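Local coordinates for putative branched chain amino acid ABC transporter, periplasmic amino acid-binding protein (Brucella ovis, PDB 4XFK) that probably serves as the periplasmic amino-acid-binding component of an ABC transport system for leucine, isoleucine, valine, threonine and alanine, at residues A[81-95]-A[110-122]. The protein carries 1 engineered substitution. Numbering follows the deposited sequence.
Sequences IIVQGSSSAVAGQIT and VLYLNLGAEALEL. With NA (sodium ion), chain D; ACT (acetate ion), chain B.
Ile82 bonds to strand 111-114 through both its backbone N and its backbone O: N donates to Leu111 O at 2.8 Å, and O accepts from Leu113 N. Further along, Leu115 N donates to Gln84 O, while Gln84 N reaches Leu113 O only weakly. Short segment axes 4.7 Å apart and 21° from parallel identify strands 81-84 and 111-114 as neighbours in a parallel sheet.

Among polar side chains, Tyr112 OH donates to Gln84 OE1 at 2.7 Å, with the donor somewhat tilted from the carbonyl plane and the amide turned obliquely to the ring. The bend of Gln84 at chi2 (-89°) brings its amide over to the hydroxyl; NE2 meanwhile donates to Ser87 O, so both ends of the amide are held.

Apolar contacts place helix 88-104 over the face of the sheet bearing Tyr112, as expected of the beta-alpha-beta crossover in a periplasmic binding protein lobe. Ile94 CG2 sits 3.7 Å from the centroid of the Tyr112 ring, only 3° off the normal, a CH-pi contact; Asn114 CB lies over the opposite face, offset toward the rim. Ala91 CB presses on Ala117 CB at 3.3 Å, tighter than usual. On the other face of the sheet, Ile81 CG2 meets Leu113 CG, and helix 296-312 adds Phe306.

At the strands' C-terminal ends, Gly85 O and Gly116 O each bind sodium at 2.3 Å, alongside two waters and Tyr31. Ser88 OG accepts from Ala119 N at 3.0 Å and donates to OXT of an acetate, probably from the crystallisation liquor; the same OXT accepts from Glu118 N at 2.9 Å.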
loop_
_atom_site.group_PDB
_atom_site.type_symbol
_atom_site.label_atom_id
_atom_site.label_comp_id
_atom_site.label_asym_id
_atom_site.label_seq_id
_atom_site.Cartn_x
_atom_site.Cartn_y
_atom_site.Cartn_z
ATOM N N ILE A 81 -1.941 -16.642 -10.584
ATOM C CA ILE A 81 -1.541 -15.482 -9.796
ATOM C C ILE A 81 -2.783 -14.828 -9.201
ATOM O O ILE A 81 -3.800 -14.655 -9.892
ATOM C CB ILE A 81 -0.795 -14.440 -10.657
ATOM C CG1 ILE A 81 0.367 -15.104 -11.399
ATOM C CG2 ILE A 81 -0.325 -13.258 -9.801
ATOM C CD1 ILE A 81 1.260 -14.143 -12.104
ATOM N N ILE A 82 -2.695 -14.501 -7.914
ATOM C CA ILE A 82 -3.729 -13.775 -7.184
ATOM C C ILE A 82 -3.175 -12.404 -6.820
ATOM O O ILE A 82 -2.065 -12.313 -6.289
ATOM C CB ILE A 82 -4.074 -14.495 -5.858
ATOM C CG1 ILE A 82 -4.490 -15.952 -6.108
ATOM C CG2 ILE A 82 -5.132 -13.716 -5.065
ATOM C CD1 ILE A 82 -5.751 -16.106 -6.923
ATOM N N VAL A 83 -3.944 -11.357 -7.079
ATOM C CA VAL A 83 -3.565 -9.996 -6.717
ATOM C C VAL A 83 -4.625 -9.383 -5.799
ATOM O O VAL A 83 -5.831 -9.518 -6.053
ATOM C CB VAL A 83 -3.434 -9.134 -7.973
ATOM C CG1 VAL A 83 -3.305 -7.684 -7.612
ATOM C CG2 VAL A 83 -2.251 -9.615 -8.827
ATOM N N GLN A 84 -4.170 -8.710 -4.742
ATOM C CA GLN A 84 -5.059 -8.080 -3.772
ATOM C C GLN A 84 -4.238 -7.077 -2.973
ATOM O O GLN A 84 -3.011 -7.211 -2.886
ATOM C CB GLN A 84 -5.679 -9.141 -2.851
ATOM C CG GLN A 84 -6.630 -8.601 -1.775
ATOM C CD GLN A 84 -5.917 -8.242 -0.477
ATOM O OE1 GLN A 84 -4.726 -8.510 -0.316
ATOM N NE2 GLN A 84 -6.649 -7.629 0.452
ATOM N N GLY A 85 -4.888 -6.065 -2.397
ATOM C CA GLY A 85 -4.173 -5.140 -1.533
ATOM C C GLY A 85 -4.961 -4.270 -0.565
ATOM O O GLY A 85 -4.348 -3.552 0.226
ATOM N N SER A 86 -6.294 -4.304 -0.591
ATOM C CA SER A 86 -7.031 -3.297 0.184
ATOM C C SER A 86 -7.197 -3.577 1.675
ATOM O O SER A 86 -7.554 -2.671 2.415
ATOM C CB SER A 86 -8.405 -3.011 -0.435
ATOM O OG SER A 86 -9.229 -4.163 -0.377
ATOM N N SER A 87 -6.957 -4.802 2.125
ATOM C CA SER A 87 -7.124 -5.131 3.547
ATOM C C SER A 87 -6.130 -6.176 4.000
ATOM O O SER A 87 -6.041 -7.240 3.398
ATOM C CB SER A 87 -8.531 -5.665 3.822
ATOM O OG SER A 87 -8.579 -6.303 5.090
ATOM N N SER A 88 -5.411 -5.899 5.081
ATOM C CA SER A 88 -4.523 -6.900 5.660
ATOM C C SER A 88 -5.269 -8.052 6.313
ATOM O O SER A 88 -4.717 -9.132 6.473
ATOM C CB SER A 88 -3.555 -6.267 6.663
ATOM O OG SER A 88 -2.578 -5.497 5.986
ATOM N N ALA A 89 -6.513 -7.820 6.714
ATOM C CA ALA A 89 -7.312 -8.911 7.267
ATOM C C ALA A 89 -7.586 -9.932 6.165
ATOM O O ALA A 89 -7.423 -11.141 6.346
ATOM C CB ALA A 89 -8.607 -8.376 7.853
ATOM N N VAL A 90 -7.986 -9.433 5.004
ATOM C CA VAL A 90 -8.167 -10.287 3.838
ATOM C C VAL A 90 -6.842 -10.918 3.403
ATOM O O VAL A 90 -6.783 -12.119 3.107
ATOM C CB VAL A 90 -8.811 -9.512 2.678
ATOM C CG1 VAL A 90 -8.713 -10.295 1.376
ATOM C CG2 VAL A 90 -10.278 -9.188 3.004
ATOM N N ALA A 91 -5.779 -10.121 3.367
ATOM C CA ALA A 91 -4.473 -10.621 2.934
ATOM C C ALA A 91 -3.961 -11.763 3.806
ATOM O O ALA A 91 -3.342 -12.699 3.305
ATOM C CB ALA A 91 -3.455 -9.504 2.911
ATOM N N GLY A 92 -4.198 -11.671 5.113
ATOM C CA GLY A 92 -3.802 -12.725 6.037
ATOM C C GLY A 92 -4.435 -14.054 5.656
ATOM O O GLY A 92 -3.802 -15.112 5.726
ATOM N N GLN A 93 -5.696 -14.003 5.236
ATOM C CA GLN A 93 -6.399 -15.195 4.788
ATOM C C GLN A 93 -5.867 -15.675 3.437
ATOM O O GLN A 93 -5.587 -16.868 3.259
ATOM C CB GLN A 93 -7.896 -14.908 4.684
ATOM C CG GLN A 93 -8.726 -16.140 4.420
ATOM C CD GLN A 93 -8.679 -17.114 5.580
ATOM O OE1 GLN A 93 -8.747 -16.716 6.747
ATOM N NE2 GLN A 93 -8.558 -18.397 5.269
ATOM N N ILE A 94 -5.747 -14.759 2.476
ATOM C CA ILE A 94 -5.281 -15.131 1.141
ATOM C C ILE A 94 -3.902 -15.771 1.205
ATOM O O ILE A 94 -3.668 -16.830 0.615
ATOM C CB ILE A 94 -5.250 -13.918 0.174
ATOM C CG1 ILE A 94 -6.671 -13.444 -0.132
ATOM C CG2 ILE A 94 -4.528 -14.278 -1.134
ATOM C CD1 ILE A 94 -6.718 -12.236 -1.045
ATOM N N THR A 95 -2.990 -15.143 1.939
ATOM C CA THR A 95 -1.631 -15.646 1.957
ATOM C C THR A 95 -1.547 -17.062 2.538
ATOM O O THR A 95 -0.800 -17.901 2.026
ATOM C CB THR A 95 -0.650 -14.670 2.641
ATOM O OG1 THR A 95 0.646 -14.868 2.075
ATOM C CG2 THR A 95 -0.578 -14.865 4.162
ATOM N N VAL A 110 0.684 -21.408 -6.871
ATOM C CA VAL A 110 0.038 -20.141 -7.188
ATOM C C VAL A 110 0.792 -19.011 -6.490
ATOM O O VAL A 110 1.233 -19.163 -5.343
ATOM C CB VAL A 110 -1.447 -20.185 -6.739
ATOM C CG1 VAL A 110 -2.108 -18.811 -6.806
ATOM C CG2 VAL A 110 -2.223 -21.208 -7.572
ATOM N N LEU A 111 0.971 -17.897 -7.195
ATOM C CA LEU A 111 1.620 -16.716 -6.632
ATOM C C LEU A 111 0.612 -15.733 -6.067
ATOM O O LEU A 111 -0.442 -15.514 -6.655
ATOM C CB LEU A 111 2.424 -15.988 -7.707
ATOM C CG LEU A 111 3.798 -16.524 -8.070
ATOM C CD1 LEU A 111 4.222 -16.002 -9.427
ATOM C CD2 LEU A 111 4.791 -16.117 -6.988
ATOM N N TYR A 112 0.950 -15.127 -4.934
ATOM C CA TYR A 112 0.156 -14.032 -4.394
ATOM C C TYR A 112 0.993 -12.749 -4.500
ATOM O O TYR A 112 2.007 -12.590 -3.809
ATOM C CB TYR A 112 -0.265 -14.333 -2.951
ATOM C CG TYR A 112 -0.917 -13.193 -2.193
ATOM C CD1 TYR A 112 -1.670 -12.211 -2.847
ATOM C CD2 TYR A 112 -0.782 -13.107 -0.809
ATOM C CE1 TYR A 112 -2.248 -11.167 -2.130
ATOM C CE2 TYR A 112 -1.351 -12.080 -0.103
ATOM C CZ TYR A 112 -2.077 -11.116 -0.758
ATOM O OH TYR A 112 -2.622 -10.100 -0.018
ATOM N N LEU A 113 0.590 -11.865 -5.407
ATOM C CA LEU A 113 1.193 -10.540 -5.505
ATOM C C LEU A 113 0.388 -9.583 -4.648
ATOM O O LEU A 113 -0.732 -9.194 -4.984
ATOM C CB LEU A 113 1.223 -10.059 -6.952
ATOM C CG LEU A 113 1.846 -11.020 -7.967
ATOM C CD1 LEU A 113 1.857 -10.351 -9.330
ATOM C CD2 LEU A 113 3.246 -11.452 -7.564
ATOM N N ASN A 114 0.973 -9.237 -3.514
ATOM C CA ASN A 114 0.350 -8.352 -2.554
ATOM C C ASN A 114 0.719 -6.922 -2.919
ATOM O O ASN A 114 1.856 -6.495 -2.765
ATOM C CB ASN A 114 0.842 -8.754 -1.164
ATOM C CG ASN A 114 0.500 -7.744 -0.097
ATOM O OD1 ASN A 114 -0.190 -6.757 -0.349
ATOM N ND2 ASN A 114 1.003 -7.982 1.115
ATOM N N LEU A 115 -0.253 -6.187 -3.448
ATOM C CA LEU A 115 0.025 -4.851 -3.943
ATOM C C LEU A 115 -0.270 -3.749 -2.941
ATOM O O LEU A 115 -0.178 -2.567 -3.290
ATOM C CB LEU A 115 -0.755 -4.580 -5.239
ATOM C CG LEU A 115 -0.412 -5.462 -6.450
ATOM C CD1 LEU A 115 -1.185 -4.998 -7.669
ATOM C CD2 LEU A 115 1.079 -5.456 -6.749
ATOM N N GLY A 116 -0.615 -4.100 -1.701
ATOM C CA GLY A 116 -0.886 -3.049 -0.740
ATOM C C GLY A 116 -1.411 -3.399 0.632
ATOM O O GLY A 116 -1.869 -2.500 1.342
ATOM N N ALA A 117 -1.399 -4.673 1.018
ATOM C CA ALA A 117 -1.761 -5.025 2.393
ATOM C C ALA A 117 -0.505 -4.860 3.236
ATOM O O ALA A 117 0.496 -5.540 2.990
ATOM C CB ALA A 117 -2.271 -6.434 2.448
ATOM N N GLU A 118 -0.564 -3.949 4.209
ATOM C CA GLU A 118 0.653 -3.393 4.807
ATOM C C GLU A 118 1.010 -3.900 6.215
ATOM O O GLU A 118 1.996 -3.454 6.808
ATOM C CB GLU A 118 0.621 -1.852 4.733
ATOM C CG GLU A 118 0.368 -1.361 3.296
ATOM C CD GLU A 118 0.721 0.094 3.050
ATOM O OE1 GLU A 118 1.524 0.681 3.814
ATOM O OE2 GLU A 118 0.189 0.644 2.061
ATOM N N ALA A 119 0.236 -4.849 6.738
ATOM C CA ALA A 119 0.541 -5.416 8.059
ATOM C C ALA A 119 1.890 -6.141 8.074
ATOM O O ALA A 119 2.266 -6.813 7.117
ATOM C CB ALA A 119 -0.562 -6.350 8.497
ATOM N N LEU A 120 2.609 -6.017 9.183
ATOM C CA LEU A 120 3.949 -6.580 9.285
ATOM C C LEU A 120 4.040 -8.079 9.012
ATOM O O LEU A 120 4.985 -8.531 8.373
ATOM C CB LEU A 120 4.530 -6.292 10.673
ATOM C CG LEU A 120 4.761 -4.814 10.957
ATOM C CD1 LEU A 120 5.176 -4.617 12.399
ATOM C CD2 LEU A 120 5.803 -4.254 10.016
ATOM N N GLU A 121 3.071 -8.849 9.500
ATOM C CA GLU A 121 3.164 -10.305 9.462
ATOM C C GLU A 121 3.345 -10.879 8.058
ATOM O O GLU A 121 3.915 -11.964 7.897
ATOM C CB GLU A 121 1.943 -10.950 10.130
ATOM C CG GLU A 121 0.622 -10.705 9.402
ATOM C CD GLU A 121 -0.544 -11.456 10.023
ATOM O OE1 GLU A 121 -0.329 -12.163 11.028
ATOM O OE2 GLU A 121 -1.675 -11.353 9.496
ATOM N N LEU A 122 2.870 -10.163 7.039
ATOM C CA LEU A 122 2.908 -10.693 5.679
ATOM C C LEU A 122 4.337 -10.921 5.167
ATOM O O LEU A 122 4.562 -11.773 4.310
ATOM C CB LEU A 122 2.071 -9.822 4.740
ATOM C CG LEU A 122 0.608 -9.745 5.201
ATOM C CD1 LEU A 122 -0.119 -8.634 4.494
ATOM C CD2 LEU A 122 -0.107 -11.079 4.982
HETATM NA NA NA D . -3.788 -1.395 0.816
HETATM C C ACT B . -4.247 -2.562 5.379
HETATM O O ACT B . -5.143 -3.229 5.947
HETATM O OXT ACT B . -3.268 -3.205 4.934
HETATM C CH3 ACT B . -4.360 -1.077 5.242
HETATM O O HOH W 1 -5.745 -0.680 1.584
HETATM O O HOH W 2 -2.701 -9.181 8.536
HETATM O O HOH W 3 2.613 -13.731 3.514
HETATM O O HOH W 4 -2.751 0.461 1.599
#